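Local coordinates for protein type III effector XopAI (Xanthomonas citri, PDB 6K93) that has a mono-ADP-ribosyltransferase fold that probably binds arginine-containing peptides, and is a type III effector associated with invasion of host cells, at residues 187-192 and 231-236; 158-163 and 274-279; 183-188 and 195-200. One frame throughout, in Å; residues are numbered along the deposited sequence.

Interaction 1: residues 187-192 and 231-236; sequences EKEARP and VSERYQ
Glu187 and Arg234 reach for each other from opposite directions and meet in a salt bridge, the tight part of this contact. Arg234 offers its guanidinium side-on, and both nitrogens of that edge converge on one oxygen. Arg234 NE lies 2.8 Å from Glu187 OE2 with an N-H...O angle of 154°, while Arg234 NH2 is 3.0 Å from the same OE2 at a more bent 136°. Both bonds lie close to the guanidinium plane, but the carboxylate is turned 59° against it; NE meets the syn lone pair of OE2, and NH2 comes in from above the carboxylate plane. The chain of Arg234 is stretched out from CG to NE, whereas that of Glu187 bends at its second torsion to bring its acid round.

On the solvent side the packing is loose. Glu189 OE2 and Glu233 OE1, both on exposed side chains, stand 4.0 Å apart, and a water lies between them. It donates to Glu233 OE1 at 2.8 Å and only weakly to Glu189 OE2, probably easing the repulsion between the two acids.

Trp230, four residues earlier, holds Arg234 through its carbonyl to NH1 and a cation-pi contact. The bridge thus joins the loop leading into helix 194-209 to the region of helix 228-234, where Tyr235 packs on strands 293-301 and 308-315.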
ATOM      1  N   GLU A 187      10.695   3.893  -1.107  1.00 15.27           N
ATOM      2  CA  GLU A 187      12.016   3.345  -0.837  1.00 16.13           C
ATOM      3  C   GLU A 187      13.075   4.376  -1.188  1.00 18.71           C
ATOM      4  O   GLU A 187      12.939   5.127  -2.150  1.00 17.78           O
ATOM      5  CB  GLU A 187      12.246   2.080  -1.654  1.00 16.77           C
ATOM      6  CG  GLU A 187      11.463   0.864  -1.173  1.00 16.98           C
ATOM      7  CD  GLU A 187      12.204   0.122  -0.103  1.00 18.93           C
ATOM      8  OE1 GLU A 187      12.288   0.654   1.017  1.00 19.38           O
ATOM      9  OE2 GLU A 187      12.741  -0.977  -0.360  1.00 19.71           O
ATOM     10  N   LYS A 188      14.160   4.383  -0.417  1.00 20.46           N
ATOM     11  CA  LYS A 188      15.176   5.419  -0.597  1.00 24.09           C
ATOM     12  C   LYS A 188      15.716   5.441  -2.024  1.00 24.77           C
ATOM     13  O   LYS A 188      15.914   6.519  -2.606  1.00 27.28           O
ATOM     14  CB  LYS A 188      16.317   5.211   0.403  1.00 32.29           C
ATOM     15  CG  LYS A 188      17.352   6.331   0.425  1.00 47.56           C
ATOM     16  CD  LYS A 188      17.014   7.367   1.499  1.00 59.68           C
ATOM     17  CE  LYS A 188      17.418   8.768   1.057  1.00 65.85           C
ATOM     18  NZ  LYS A 188      17.129   9.815   2.078  1.00 67.13           N
ATOM     19  N   GLU A 189      15.989   4.268  -2.595  1.00 24.64           N
ATOM     20  CA  GLU A 189      16.638   4.172  -3.897  1.00 28.28           C
ATOM     21  C   GLU A 189      15.664   4.057  -5.062  1.00 26.80           C
ATOM     22  O   GLU A 189      16.110   3.966  -6.214  1.00 29.44           O
ATOM     23  CB  GLU A 189      17.580   2.962  -3.927  1.00 38.84           C
ATOM     24  CG  GLU A 189      19.002   3.270  -3.496  1.00 52.00           C
ATOM     25  CD  GLU A 189      19.761   2.029  -3.050  1.00 66.47           C
ATOM     26  OE1 GLU A 189      19.750   1.015  -3.786  1.00 72.39           O
ATOM     27  OE2 GLU A 189      20.374   2.070  -1.963  1.00 71.71           O
ATOM     28  N   ALA A 190      14.355   4.072  -4.814  1.00 20.68           N
ATOM     29  CA  ALA A 190      13.394   3.978  -5.901  1.00 21.06           C
ATOM     30  C   ALA A 190      13.337   5.267  -6.702  1.00 20.78           C
ATOM     31  O   ALA A 190      13.565   6.354  -6.179  1.00 22.32           O
ATOM     32  CB  ALA A 190      11.996   3.655  -5.357  1.00 20.55           C
ATOM     33  N   ARG A 191      13.028   5.118  -7.989  1.00 20.03           N
ATOM     34  CA  ARG A 191      12.774   6.262  -8.863  1.00 24.24           C
ATOM     35  C   ARG A 191      11.307   6.618  -8.708  1.00 23.00           C
ATOM     36  O   ARG A 191      10.446   5.814  -9.091  1.00 25.07           O
ATOM     37  CB  ARG A 191      13.083   5.911 -10.315  1.00 32.94           C
ATOM     38  CG  ARG A 191      14.561   5.788 -10.656  1.00 47.15           C
ATOM     39  CD  ARG A 191      14.760   5.728 -12.184  1.00 61.51           C
ATOM     40  NE  ARG A 191      13.658   6.368 -12.911  1.00 70.16           N
ATOM     41  CZ  ARG A 191      13.644   7.646 -13.283  1.00 75.52           C
ATOM     42  NH1 ARG A 191      14.682   8.429 -13.014  1.00 78.85           N
ATOM     43  NH2 ARG A 191      12.595   8.143 -13.927  1.00 75.19           N
ATOM     44  N   PRO A 192      10.951   7.763  -8.121  1.00 23.11           N
ATOM     45  CA  PRO A 192       9.534   8.030  -7.874  1.00 21.87           C
ATOM     46  C   PRO A 192       8.813   8.407  -9.156  1.00 21.69           C
ATOM     47  O   PRO A 192       9.407   8.887 -10.128  1.00 22.65           O
ATOM     48  CB  PRO A 192       9.558   9.195  -6.881  1.00 23.68           C
ATOM     49  CG  PRO A 192      10.762   9.948  -7.233  1.00 25.55           C
ATOM     50  CD  PRO A 192      11.790   8.898  -7.698  1.00 24.89           C
ATOM     51  N   VAL A 231      17.807  -7.952   1.509  1.00 12.55           N
ATOM     52  CA  VAL A 231      17.395  -8.218   2.870  1.00 13.84           C
ATOM     53  C   VAL A 231      18.329  -7.530   3.849  1.00 13.98           C
ATOM     54  O   VAL A 231      17.879  -6.845   4.773  1.00 14.52           O
ATOM     55  CB  VAL A 231      17.339  -9.734   3.125  1.00 13.74           C
ATOM     56  CG1 VAL A 231      17.045  -9.977   4.605  1.00 15.32           C
ATOM     57  CG2 VAL A 231      16.291 -10.385   2.239  1.00 13.54           C
ATOM     58  N   SER A 232      19.642  -7.717   3.685  1.00 14.73           N
ATOM     59  CA  SER A 232      20.552  -7.198   4.705  1.00 16.80           C
ATOM     60  C   SER A 232      20.625  -5.674   4.708  1.00 17.01           C
ATOM     61  O   SER A 232      20.962  -5.095   5.753  1.00 18.78           O
ATOM     62  CB  SER A 232      21.943  -7.812   4.547  1.00 19.18           C
ATOM     63  OG  SER A 232      22.475  -7.656   3.252  1.00 20.10           O
ATOM     64  N   GLU A 233      20.287  -5.016   3.590  1.00 15.87           N
ATOM     65  CA  GLU A 233      20.188  -3.562   3.607  1.00 17.90           C
ATOM     66  C   GLU A 233      19.001  -3.070   4.424  1.00 18.59           C
ATOM     67  O   GLU A 233      18.995  -1.909   4.851  1.00 22.95           O
ATOM     68  CB  GLU A 233      20.072  -3.025   2.192  1.00 23.08           C
ATOM     69  CG  GLU A 233      21.381  -2.934   1.464  1.00 34.94           C
ATOM     70  CD  GLU A 233      21.220  -2.348   0.081  1.00 47.22           C
ATOM     71  OE1 GLU A 233      20.412  -1.411  -0.087  1.00 44.54           O
ATOM     72  OE2 GLU A 233      21.915  -2.839  -0.834  1.00 57.31           O
ATOM     73  N   ARG A 234      17.991  -3.912   4.643  1.00 15.69           N
ATOM     74  CA  ARG A 234      16.750  -3.475   5.263  1.00 13.95           C
ATOM     75  C   ARG A 234      16.463  -4.104   6.615  1.00 14.83           C
ATOM     76  O   ARG A 234      15.743  -3.482   7.409  1.00 16.11           O
ATOM     77  CB  ARG A 234      15.560  -3.778   4.349  1.00 13.44           C
ATOM     78  CG  ARG A 234      15.525  -2.910   3.091  1.00 13.28           C
ATOM     79  CD  ARG A 234      14.603  -3.453   2.025  1.00 13.68           C
ATOM     80  NE  ARG A 234      14.636  -2.596   0.865  1.00 13.63           N
ATOM     81  CZ  ARG A 234      15.656  -2.516   0.018  1.00 14.72           C
ATOM     82  NH1 ARG A 234      16.767  -3.246   0.181  1.00 14.83           N
ATOM     83  NH2 ARG A 234      15.614  -1.665  -1.022  1.00 16.15           N
ATOM     84  N   TYR A 235      17.002  -5.298   6.891  1.00 14.09           N
ATOM     85  CA  TYR A 235      16.679  -6.052   8.104  1.00 14.53           C
ATOM     86  C   TYR A 235      17.968  -6.534   8.737  1.00 16.67           C
ATOM     87  O   TYR A 235      18.829  -7.079   8.043  1.00 17.02           O
ATOM     88  CB  TYR A 235      15.786  -7.258   7.811  1.00 12.98           C
ATOM     89  CG  TYR A 235      14.503  -6.926   7.106  1.00 12.78           C
ATOM     90  CD1 TYR A 235      14.461  -6.806   5.722  1.00 12.81           C
ATOM     91  CD2 TYR A 235      13.319  -6.723   7.811  1.00 13.01           C
ATOM     92  CE1 TYR A 235      13.314  -6.503   5.066  1.00 12.08           C
ATOM     93  CE2 TYR A 235      12.156  -6.414   7.155  1.00 12.68           C
ATOM     94  CZ  TYR A 235      12.151  -6.289   5.784  1.00 13.20           C
ATOM     95  OH  TYR A 235      11.014  -5.973   5.087  1.00 14.37           O
ATOM     96  N   GLN A 236      18.094  -6.347  10.051  1.00 18.34           N
ATOM     97  CA  GLN A 236      19.207  -6.904  10.799  1.00 19.25           C
ATOM     98  C   GLN A 236      18.677  -7.445  12.114  1.00 19.38           C
ATOM     99  O   GLN A 236      17.867  -6.787  12.767  1.00 18.24           O
ATOM    100  CB  GLN A 236      20.292  -5.852  11.068  1.00 22.46           C
ATOM    101  CG  GLN A 236      20.862  -5.185   9.838  1.00 29.34           C
ATOM    102  CD  GLN A 236      20.165  -3.878   9.512  1.00 38.84           C
ATOM    103  OE1 GLN A 236      19.761  -3.133  10.406  1.00 46.73           O
ATOM    104  NE2 GLN A 236      20.020  -3.590   8.221  1.00 42.29           N
TER
HETATM  105  O   HOH W   1      18.327   0.493   0.285  1.00 53.04           O

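Interaction 2: residues 158-163 and 274-279; sequences PELKYM and ISMFSE
Leu160 and Phe277 point at each other from opposite directions, and one methyl of the leucine does the touching. Its CD1 sits at the rim of the phenyl ring, near the ring plane, 3.8 Å from Phe277 CE1 and 4.1 Å from Phe277 CZ. This is an edge approach, with the methyl meeting the outer C-H groups and neither ring face. Leu160 has CG anti to its carbonyl carbon (chi1 -63°) and then runs straight on, chi2 175°, which carries CD1 out to the phenylalanine. The same methyl also meets the end of Met276, whose CE lies 4.3 Å from Leu160 CD1.

Met276 works from another side: its CB stands 4.0 Å above the plane of the Phe277 ring, over the centre. One face of the ring is thus covered by the preceding residue while its edge receives the leucine. Beside this apolar group, Met276 CE passes 4.4 Å from Glu159 OE2. That is a loose van der Waals approach, and the carboxylate oxygen has its polar partner in the hydroxyl of Tyr214.

Two helices complete the cluster, with Met150 and Met153 of helix 136-156 and Leu168 and Leu171 of helix 165-174 lying against Phe277; Met153 also touches Leu160. The arrangement is a small hydrophobic cluster between two loops. One, with 3-10 character and a type I turn from Leu160 to Met163, links two helices; it meets the loop between strands 272-273 and 285-288, joining the helical part of this mono-ADP-ribosyltransferase fold to its three-stranded antiparallel sheet.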
ATOM      1  N   PRO A 158     -21.511   0.413   8.423  1.00 26.14           N
ATOM      2  CA  PRO A 158     -21.487   1.794   8.926  1.00 25.96           C
ATOM      3  C   PRO A 158     -20.251   2.165   9.701  1.00 23.23           C
ATOM      4  O   PRO A 158     -19.990   3.366   9.834  1.00 20.50           O
ATOM      5  CB  PRO A 158     -22.736   1.873   9.826  1.00 32.14           C
ATOM      6  CG  PRO A 158     -23.605   0.732   9.390  1.00 32.19           C
ATOM      7  CD  PRO A 158     -22.710  -0.333   8.844  1.00 28.03           C
ATOM      8  N   GLU A 159     -19.482   1.207  10.218  1.00 20.80           N
ATOM      9  CA  GLU A 159     -18.223   1.546  10.871  1.00 21.27           C
ATOM     10  C   GLU A 159     -17.258   2.216   9.898  1.00 20.23           C
ATOM     11  O   GLU A 159     -16.278   2.829  10.333  1.00 19.34           O
ATOM     12  CB  GLU A 159     -17.594   0.303  11.503  1.00 21.76           C
ATOM     13  CG  GLU A 159     -16.899  -0.656  10.574  1.00 23.32           C
ATOM     14  CD  GLU A 159     -17.803  -1.619   9.855  1.00 24.99           C
ATOM     15  OE1 GLU A 159     -19.046  -1.536  10.001  1.00 26.70           O
ATOM     16  OE2 GLU A 159     -17.271  -2.505   9.145  1.00 26.27           O
ATOM     17  N   LEU A 160     -17.518   2.109   8.603  1.00 18.20           N
ATOM     18  CA  LEU A 160     -16.686   2.724   7.578  1.00 16.94           C
ATOM     19  C   LEU A 160     -17.202   4.079   7.120  1.00 17.12           C
ATOM     20  O   LEU A 160     -16.655   4.644   6.186  1.00 15.66           O
ATOM     21  CB  LEU A 160     -16.598   1.797   6.361  1.00 16.54           C
ATOM     22  CG  LEU A 160     -15.948   0.419   6.556  1.00 16.92           C
ATOM     23  CD1 LEU A 160     -16.064  -0.379   5.278  1.00 16.15           C
ATOM     24  CD2 LEU A 160     -14.503   0.579   6.939  1.00 17.37           C
ATOM     25  N   LYS A 161     -18.227   4.632   7.759  1.00 18.18           N
ATOM     26  CA  LYS A 161     -18.882   5.807   7.192  1.00 19.12           C
ATOM     27  C   LYS A 161     -18.010   7.058   7.197  1.00 18.69           C
ATOM     28  O   LYS A 161     -18.312   8.003   6.459  1.00 19.59           O
ATOM     29  CB  LYS A 161     -20.205   6.074   7.925  1.00 21.71           C
ATOM     30  CG  LYS A 161     -20.062   6.644   9.331  1.00 25.22           C
ATOM     31  CD  LYS A 161     -21.478   6.808   9.943  1.00 33.52           C
ATOM     32  CE  LYS A 161     -21.467   7.643  11.199  1.00 44.56           C
ATOM     33  NZ  LYS A 161     -22.722   7.481  11.979  1.00 52.25           N
ATOM     34  N   TYR A 162     -16.946   7.090   7.988  1.00 17.53           N
ATOM     35  CA  TYR A 162     -16.045   8.230   7.990  1.00 17.57           C
ATOM     36  C   TYR A 162     -14.924   8.092   6.977  1.00 18.02           C
ATOM     37  O   TYR A 162     -14.189   9.065   6.761  1.00 18.81           O
ATOM     38  CB  TYR A 162     -15.461   8.439   9.389  1.00 17.37           C
ATOM     39  CG  TYR A 162     -16.535   8.571  10.431  1.00 19.08           C
ATOM     40  CD1 TYR A 162     -17.370   9.667  10.444  1.00 20.47           C
ATOM     41  CD2 TYR A 162     -16.727   7.579  11.364  1.00 19.80           C
ATOM     42  CE1 TYR A 162     -18.366   9.780  11.386  1.00 22.83           C
ATOM     43  CE2 TYR A 162     -17.722   7.676  12.301  1.00 21.74           C
ATOM     44  CZ  TYR A 162     -18.540   8.785  12.298  1.00 24.33           C
ATOM     45  OH  TYR A 162     -19.537   8.882  13.244  1.00 25.47           O
ATOM     46  N   MET A 163     -14.779   6.917   6.366  1.00 16.36           N
ATOM     47  CA  MET A 163     -13.750   6.719   5.359  1.00 15.85           C
ATOM     48  C   MET A 163     -14.045   7.551   4.128  1.00 16.21           C
ATOM     49  O   MET A 163     -15.200   7.670   3.712  1.00 17.74           O
ATOM     50  CB  MET A 163     -13.676   5.255   4.944  1.00 15.97           C
ATOM     51  CG  MET A 163     -13.375   4.293   6.057  1.00 17.13           C
ATOM     52  SD  MET A 163     -11.736   4.501   6.734  1.00 16.93           S
ATOM     53  CE  MET A 163     -10.657   3.978   5.365  1.00 14.89           C
ATOM     54  N   ILE A 274      -7.492  -6.206   4.822  1.00 12.90           N
ATOM     55  CA  ILE A 274      -8.111  -5.557   3.671  1.00 12.94           C
ATOM     56  C   ILE A 274      -8.888  -6.526   2.790  1.00 14.33           C
ATOM     57  O   ILE A 274      -9.301  -6.149   1.679  1.00 15.06           O
ATOM     58  CB  ILE A 274      -7.071  -4.770   2.860  1.00 13.49           C
ATOM     59  CG1 ILE A 274      -5.998  -5.682   2.231  1.00 13.61           C
ATOM     60  CG2 ILE A 274      -6.386  -3.732   3.754  1.00 14.69           C
ATOM     61  CD1 ILE A 274      -5.170  -4.940   1.141  1.00 14.14           C
ATOM     62  N   SER A 275      -9.154  -7.735   3.283  1.00 15.72           N
ATOM     63  CA  SER A 275      -9.944  -8.703   2.515  1.00 18.94           C
ATOM     64  C   SER A 275     -11.318  -8.158   2.127  1.00 18.86           C
ATOM     65  O   SER A 275     -11.822  -8.471   1.039  1.00 21.68           O
ATOM     66  CB  SER A 275     -10.080 -10.013   3.302  1.00 22.49           C
ATOM     67  OG  SER A 275     -10.678  -9.805   4.584  1.00 25.18           O
ATOM     68  N   MET A 276     -11.924  -7.330   2.972  1.00 16.52           N
ATOM     69  CA  MET A 276     -13.219  -6.734   2.644  1.00 18.12           C
ATOM     70  C   MET A 276     -13.174  -5.890   1.367  1.00 16.90           C
ATOM     71  O   MET A 276     -14.215  -5.714   0.704  1.00 18.07           O
ATOM     72  CB  MET A 276     -13.679  -5.857   3.819  1.00 27.72           C
ATOM     73  CG  MET A 276     -14.036  -6.591   5.081  1.00 41.28           C
ATOM     74  SD  MET A 276     -15.813  -6.447   5.346  1.00 46.28           S
ATOM     75  CE  MET A 276     -16.003  -4.670   5.493  1.00 44.44           C
ATOM     76  N   PHE A 277     -11.997  -5.332   1.025  1.00 15.23           N
ATOM     77  CA  PHE A 277     -11.863  -4.388  -0.077  1.00 14.81           C
ATOM     78  C   PHE A 277     -11.203  -5.004  -1.287  1.00 15.96           C
ATOM     79  O   PHE A 277     -11.247  -4.418  -2.362  1.00 15.15           O
ATOM     80  CB  PHE A 277     -11.078  -3.167   0.406  1.00 13.49           C
ATOM     81  CG  PHE A 277     -11.535  -2.707   1.735  1.00 14.79           C
ATOM     82  CD1 PHE A 277     -12.805  -2.168   1.864  1.00 16.69           C
ATOM     83  CD2 PHE A 277     -10.756  -2.867   2.856  1.00 14.95           C
ATOM     84  CE1 PHE A 277     -13.280  -1.775   3.101  1.00 17.49           C
ATOM     85  CE2 PHE A 277     -11.207  -2.464   4.091  1.00 16.12           C
ATOM     86  CZ  PHE A 277     -12.471  -1.937   4.224  1.00 17.08           C
ATOM     87  N   SER A 278     -10.637  -6.185  -1.141  1.00 15.71           N
ATOM     88  CA  SER A 278      -9.807  -6.786  -2.167  1.00 16.39           C
ATOM     89  C   SER A 278     -10.640  -7.301  -3.330  1.00 16.54           C
ATOM     90  O   SER A 278     -11.795  -7.727  -3.182  1.00 18.32           O
ATOM     91  CB  SER A 278      -9.021  -7.941  -1.555  1.00 15.65           C
ATOM     92  OG  SER A 278      -8.174  -8.543  -2.506  1.00 14.35           O
ATOM     93  N   GLU A 279     -10.010  -7.295  -4.500  1.00 17.92           N
ATOM     94  CA  GLU A 279     -10.540  -7.947  -5.685  1.00 21.29           C
ATOM     95  C   GLU A 279     -10.358  -9.448  -5.673  1.00 23.14           C
ATOM     96  O   GLU A 279     -10.905 -10.117  -6.553  1.00 26.18           O
ATOM     97  CB  GLU A 279      -9.866  -7.383  -6.940  1.00 24.58           C
ATOM     98  CG  GLU A 279     -10.272  -5.989  -7.166  1.00 27.77           C
ATOM     99  CD  GLU A 279     -10.277  -5.584  -8.626  1.00 30.47           C
ATOM    100  OE1 GLU A 279      -9.786  -6.351  -9.484  1.00 30.72           O
ATOM    101  OE2 GLU A 279     -10.771  -4.488  -8.853  1.00 30.72           O
TER

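Interaction 3: residues 183-188 and 195-200; sequences QDVLEK and HGLAFA
Val185 meets residues 195-200 of helix 194-209 with both of its methyls and has the most surface buried by the contact. Val185 CG1 is 3.9 Å from Ala200 CB and 3.8 Å from Gly196 O, so it touches the helix one turn apart, at a carbonyl and at a small side chain. Val185 CG2 goes to the neighbouring strip of backbone, 4.0 Å from Leu197 N, and equally 4.0 Å from Leu197 CD2. The rotamer makes this division: with chi1 at 72°, CG1 is tucked between the backbone N and the carbonyl carbon, leaving CG2 opposite the N.

Leu197 comes next in buried surface. The side chain does not set out toward the loop, but Leu197 CD2 swings in against it, reaching Val185 CG2 and also lying 4.2 Å from Leu186 CD2, where the two leucines pass at a slant. Leu102 of helix 95-109 touches both leucines. Gly196 lets the valine come close to the helix backbone: the CA atoms of Val185 and Gly196 are 5.9 Å apart, with no side chain on the glycine to separate them.

All five touching residues are buried, and the contact is made by van der Waals packing. Gly196 O, beside the CG1 methyl, is already taken by Ala200 N within the helix. Shape and the exclusion of water, not polarity, therefore probably hold the type I turn of 184-187 against the helix that follows it.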
ATOM      1  N   GLN A 183       4.169   0.057  -4.532  1.00 11.02           N
ATOM      2  CA  GLN A 183       4.696  -0.707  -3.406  1.00 11.18           C
ATOM      3  C   GLN A 183       6.001  -0.112  -2.890  1.00 11.40           C
ATOM      4  O   GLN A 183       6.207  -0.009  -1.671  1.00 12.24           O
ATOM      5  CB  GLN A 183       4.912  -2.167  -3.769  1.00 11.59           C
ATOM      6  CG  GLN A 183       5.564  -2.988  -2.639  1.00 12.92           C
ATOM      7  CD  GLN A 183       5.281  -4.476  -2.726  1.00 15.08           C
ATOM      8  OE1 GLN A 183       5.389  -5.098  -3.775  1.00 16.24           O
ATOM      9  NE2 GLN A 183       4.928  -5.062  -1.581  1.00 17.08           N
ATOM     10  N   ASP A 184       6.903   0.269  -3.793  1.00 11.59           N
ATOM     11  CA  ASP A 184       8.253   0.685  -3.427  1.00 11.11           C
ATOM     12  C   ASP A 184       8.500   2.179  -3.613  1.00 12.49           C
ATOM     13  O   ASP A 184       9.660   2.608  -3.521  1.00 13.20           O
ATOM     14  CB  ASP A 184       9.308  -0.055  -4.260  1.00 14.09           C
ATOM     15  CG  ASP A 184       9.524  -1.510  -3.845  1.00 16.95           C
ATOM     16  OD1 ASP A 184       8.892  -1.951  -2.904  1.00 17.26           O
ATOM     17  OD2 ASP A 184      10.348  -2.192  -4.482  1.00 19.34           O
ATOM     18  N   VAL A 185       7.454   2.979  -3.840  1.00 11.28           N
ATOM     19  CA  VAL A 185       7.677   4.353  -4.287  1.00 13.05           C
ATOM     20  C   VAL A 185       8.351   5.213  -3.223  1.00 13.39           C
ATOM     21  O   VAL A 185       8.996   6.210  -3.577  1.00 13.49           O
ATOM     22  CB  VAL A 185       6.351   4.983  -4.753  1.00 13.25           C
ATOM     23  CG1 VAL A 185       5.418   5.295  -3.581  1.00 12.46           C
ATOM     24  CG2 VAL A 185       6.622   6.258  -5.618  1.00 14.95           C
ATOM     25  N   LEU A 186       8.258   4.863  -1.933  1.00 13.73           N
ATOM     26  CA  LEU A 186       8.948   5.616  -0.892  1.00 15.22           C
ATOM     27  C   LEU A 186      10.270   4.981  -0.466  1.00 15.97           C
ATOM     28  O   LEU A 186      10.915   5.494   0.452  1.00 18.05           O
ATOM     29  CB  LEU A 186       8.035   5.795   0.333  1.00 14.49           C
ATOM     30  CG  LEU A 186       6.821   6.664   0.091  1.00 17.31           C
ATOM     31  CD1 LEU A 186       5.915   6.753   1.312  1.00 16.33           C
ATOM     32  CD2 LEU A 186       7.232   8.076  -0.353  1.00 20.42           C
ATOM     33  N   GLU A 187      10.695   3.893  -1.107  1.00 15.27           N
ATOM     34  CA  GLU A 187      12.016   3.345  -0.837  1.00 16.13           C
ATOM     35  C   GLU A 187      13.075   4.376  -1.188  1.00 18.71           C
ATOM     36  O   GLU A 187      12.939   5.127  -2.150  1.00 17.78           O
ATOM     37  CB  GLU A 187      12.246   2.080  -1.654  1.00 16.77           C
ATOM     38  CG  GLU A 187      11.463   0.864  -1.173  1.00 16.98           C
ATOM     39  CD  GLU A 187      12.204   0.122  -0.103  1.00 18.93           C
ATOM     40  OE1 GLU A 187      12.288   0.654   1.017  1.00 19.38           O
ATOM     41  OE2 GLU A 187      12.741  -0.977  -0.360  1.00 19.71           O
ATOM     42  N   LYS A 188      14.160   4.383  -0.417  1.00 20.46           N
ATOM     43  CA  LYS A 188      15.176   5.419  -0.597  1.00 24.09           C
ATOM     44  C   LYS A 188      15.716   5.441  -2.024  1.00 24.77           C
ATOM     45  O   LYS A 188      15.914   6.519  -2.606  1.00 27.28           O
ATOM     46  CB  LYS A 188      16.317   5.211   0.403  1.00 32.29           C
ATOM     47  CG  LYS A 188      17.352   6.331   0.425  1.00 47.56           C
ATOM     48  CD  LYS A 188      17.014   7.367   1.499  1.00 59.68           C
ATOM     49  CE  LYS A 188      17.418   8.768   1.057  1.00 65.85           C
ATOM     50  NZ  LYS A 188      17.129   9.815   2.078  1.00 67.13           N
ATOM     51  N   HIS A 195       2.443   9.083 -10.440  1.00 14.29           N
ATOM     52  CA  HIS A 195       1.354   8.131 -10.228  1.00 13.80           C
ATOM     53  C   HIS A 195       1.525   7.376  -8.913  1.00 14.09           C
ATOM     54  O   HIS A 195       0.572   7.198  -8.137  1.00 13.65           O
ATOM     55  CB  HIS A 195       1.283   7.145 -11.379  1.00 14.52           C
ATOM     56  CG  HIS A 195       0.882   7.779 -12.664  1.00 19.38           C
ATOM     57  ND1 HIS A 195       1.693   8.676 -13.323  1.00 19.18           N
ATOM     58  CD2 HIS A 195      -0.249   7.667 -13.402  1.00 18.80           C
ATOM     59  CE1 HIS A 195       1.063   9.094 -14.410  1.00 18.42           C
ATOM     60  NE2 HIS A 195      -0.108   8.486 -14.488  1.00 17.89           N
ATOM     61  N   GLY A 196       2.735   6.893  -8.662  1.00 13.83           N
ATOM     62  CA  GLY A 196       2.998   6.164  -7.437  1.00 13.04           C
ATOM     63  C   GLY A 196       2.786   7.009  -6.199  1.00 13.12           C
ATOM     64  O   GLY A 196       2.232   6.540  -5.208  1.00 12.06           O
ATOM     65  N   LEU A 197       3.257   8.253  -6.223  1.00 12.61           N
ATOM     66  CA  LEU A 197       3.098   9.111  -5.052  1.00 13.23           C
ATOM     67  C   LEU A 197       1.628   9.395  -4.775  1.00 13.36           C
ATOM     68  O   LEU A 197       1.195   9.420  -3.621  1.00 12.84           O
ATOM     69  CB  LEU A 197       3.879  10.420  -5.240  1.00 14.35           C
ATOM     70  CG  LEU A 197       5.388  10.243  -5.286  1.00 16.42           C
ATOM     71  CD1 LEU A 197       6.025  11.543  -5.741  1.00 18.59           C
ATOM     72  CD2 LEU A 197       5.960   9.800  -3.954  1.00 15.98           C
ATOM     73  N   ALA A 198       0.834   9.602  -5.829  1.00 13.42           N
ATOM     74  CA  ALA A 198      -0.588   9.857  -5.656  1.00 14.16           C
ATOM     75  C   ALA A 198      -1.299   8.629  -5.093  1.00 14.37           C
ATOM     76  O   ALA A 198      -2.116   8.744  -4.183  1.00 15.30           O
ATOM     77  CB  ALA A 198      -1.202  10.273  -7.001  1.00 13.97           C
ATOM     78  N   PHE A 199      -1.000   7.442  -5.625  1.00 12.75           N
ATOM     79  CA  PHE A 199      -1.525   6.205  -5.065  1.00 12.41           C
ATOM     80  C   PHE A 199      -1.155   6.090  -3.583  1.00 11.64           C
ATOM     81  O   PHE A 199      -1.981   5.733  -2.731  1.00 11.64           O
ATOM     82  CB  PHE A 199      -0.920   4.993  -5.808  1.00 14.53           C
ATOM     83  CG  PHE A 199      -1.753   4.431  -6.930  1.00 16.46           C
ATOM     84  CD1 PHE A 199      -1.928   5.138  -8.121  1.00 17.83           C
ATOM     85  CD2 PHE A 199      -2.309   3.181  -6.830  1.00 16.85           C
ATOM     86  CE1 PHE A 199      -2.680   4.604  -9.176  1.00 17.35           C
ATOM     87  CE2 PHE A 199      -3.065   2.639  -7.868  1.00 16.25           C
ATOM     88  CZ  PHE A 199      -3.244   3.340  -9.036  1.00 17.27           C
ATOM     89  N   ALA A 200       0.118   6.349  -3.263  1.00 11.34           N
ATOM     90  CA  ALA A 200       0.613   6.127  -1.906  1.00 12.31           C
ATOM     91  C   ALA A 200      -0.174   6.933  -0.887  1.00 12.06           C
ATOM     92  O   ALA A 200      -0.503   6.426   0.194  1.00 11.91           O
ATOM     93  CB  ALA A 200       2.105   6.466  -1.845  1.00 12.59           C
TER

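How the interactions relate
Interactions 1 and 3 share Glu187 and Lys188: one loop packs through Val185 and Leu186 against helix 194-209 and is bound through Glu187 to Arg234. Their centres are 13 Å apart, and they touch directly: Pro192 CA lies 4.1 Å from Val185 CG2. Interaction 2 stands apart. Its centre is about 30 Å from that of interaction 1, on the opposite side of the chain's centre, and about 22 Å from that of interaction 3, with nearest atoms about 10 Å away. Along the chain, residues 158-163 and 274-279 bracket both other contacts. All three belong to the NAD:arginine ADP-ribosyltransferase region of the chain; none can be tied to a substrate site from its geometry.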